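Local coordinates for protein cyclic GMP-AMP synthase-like receptor (Tribolium castaneum, PDB 7LT2) that senses double-stranded RNA and makes the cyclic dinucleotide 2',3'-cGAMP from ATP and GTP in innate immune defence, at residues 127-131 and 132-136. Sequence-based numbering, arbitrary orientation.
Sequences DFLDT and GKTLR
The carboxylate of Asp130 meets the backbone N-H of Lys133 with OD1, on the anti side of that oxygen and 22° out of the carboxylate plane. The bond, 2.9 Å from Lys133 N to Asp130 OD1, is nearly straight, 164° at the hydrogen; it makes Asp130 the N-cap of helix 131-147. The Arg136 guanidinium turns one face to Gly132 O and Lys133 N, which lie 3.4 and 3.5 Å above its plane, off-centre near the rim. With CG anti to the backbone N (chi1 -173°), the acid bends back over the first turn, where its CB and CG also rest on the aliphatic part of Lys133; Asp130 CG lies 3.7 Å from Lys133 CG. The two side chains cross at about a right angle, and the ammonium of Lys133 goes to the carbonyls of Leu123 and Lys120 instead.

The carbonyl oxygen of Asp130 takes two bonds from Thr134, one from each face of its plane: N at 3.0 Å from Asp130 O, and the hydroxyl OG1 at 2.8 Å from that same oxygen. The next helix bond runs from Leu135 N to Thr131 O. Thr134 packs on Trp240 and on Ala196 and Phe198 of strand 188-200, Leu129 on Phe198, and Thr131 on Trp240, joining the helix start to the nucleotidyltransferase sheet. First-turn N-H groups lack a carbonyl one turn earlier, so the acid supplies Lys133 N's acceptor, and its negative charge probably suits the positive end of the helix dipole.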
# COMPACT_ATOMS: atom_id res chain seq x y z
N ASP A 127 16.06 -18.65 -16.41
CA ASP A 127 15.71 -18.71 -14.99
C ASP A 127 15.51 -17.32 -14.39
O ASP A 127 15.87 -17.06 -13.24
CB ASP A 127 16.74 -19.50 -14.19
CG ASP A 127 16.60 -21.01 -14.39
OD1 ASP A 127 15.60 -21.43 -15.00
OD2 ASP A 127 17.49 -21.76 -13.94
N PHE A 128 14.93 -16.41 -15.17
CA PHE A 128 14.49 -15.12 -14.65
C PHE A 128 13.09 -15.26 -14.06
O PHE A 128 12.21 -15.87 -14.69
CB PHE A 128 14.50 -14.05 -15.73
CG PHE A 128 15.85 -13.46 -16.00
CD1 PHE A 128 16.29 -12.37 -15.28
CD2 PHE A 128 16.68 -14.00 -16.97
CE1 PHE A 128 17.54 -11.82 -15.52
CE2 PHE A 128 17.93 -13.45 -17.22
CZ PHE A 128 18.36 -12.36 -16.49
N LEU A 129 12.89 -14.70 -12.87
CA LEU A 129 11.57 -14.64 -12.28
C LEU A 129 10.65 -13.81 -13.16
O LEU A 129 11.00 -12.70 -13.57
CB LEU A 129 11.65 -14.01 -10.88
CG LEU A 129 11.44 -14.86 -9.63
CD1 LEU A 129 11.29 -13.95 -8.41
CD2 LEU A 129 10.25 -15.80 -9.76
N ASP A 130 9.46 -14.35 -13.45
CA ASP A 130 8.56 -13.74 -14.42
C ASP A 130 7.29 -13.27 -13.71
O ASP A 130 6.64 -14.05 -13.01
CB ASP A 130 8.23 -14.73 -15.54
CG ASP A 130 7.43 -14.10 -16.67
OD1 ASP A 130 6.22 -13.87 -16.48
OD2 ASP A 130 8.02 -13.83 -17.74
N THR A 131 6.94 -11.99 -13.91
CA THR A 131 5.78 -11.42 -13.22
C THR A 131 4.48 -12.06 -13.69
O THR A 131 3.61 -12.39 -12.87
CB THR A 131 5.72 -9.91 -13.42
OG1 THR A 131 5.66 -9.60 -14.81
CG2 THR A 131 6.93 -9.23 -12.81
N GLY A 132 4.32 -12.24 -15.00
CA GLY A 132 3.09 -12.84 -15.51
C GLY A 132 2.89 -14.26 -15.04
O GLY A 132 1.79 -14.64 -14.64
N LYS A 133 3.95 -15.07 -15.07
CA LYS A 133 3.84 -16.44 -14.59
C LYS A 133 3.49 -16.48 -13.11
O LYS A 133 2.65 -17.28 -12.69
CB LYS A 133 5.14 -17.21 -14.86
CG LYS A 133 5.49 -17.29 -16.34
CD LYS A 133 6.69 -18.20 -16.58
CE LYS A 133 6.30 -19.66 -16.47
NZ LYS A 133 7.31 -20.58 -17.10
N THR A 134 4.13 -15.62 -12.31
CA THR A 134 3.83 -15.56 -10.88
C THR A 134 2.37 -15.19 -10.63
O THR A 134 1.70 -15.80 -9.79
CB THR A 134 4.76 -14.54 -10.20
OG1 THR A 134 6.13 -14.93 -10.37
CG2 THR A 134 4.46 -14.45 -8.70
N LEU A 135 1.87 -14.19 -11.35
CA LEU A 135 0.49 -13.77 -11.15
C LEU A 135 -0.49 -14.87 -11.57
O LEU A 135 -1.50 -15.10 -10.89
CB LEU A 135 0.22 -12.47 -11.91
CG LEU A 135 0.87 -11.21 -11.33
CD1 LEU A 135 0.93 -10.10 -12.37
CD2 LEU A 135 0.12 -10.74 -10.09
N ARG A 136 -0.20 -15.56 -12.67
CA ARG A 136 -1.07 -16.64 -13.11
C ARG A 136 -1.06 -17.79 -12.11
O ARG A 136 -2.10 -18.42 -11.86
CB ARG A 136 -0.66 -17.13 -14.50
CG ARG A 136 -0.92 -16.11 -15.58
CD ARG A 136 -0.83 -16.72 -16.97
NE ARG A 136 0.54 -17.10 -17.31
CZ ARG A 136 1.44 -16.26 -17.79
NH1 ARG A 136 1.18 -14.98 -17.98
NH2 ARG A 136 2.65 -16.72 -18.10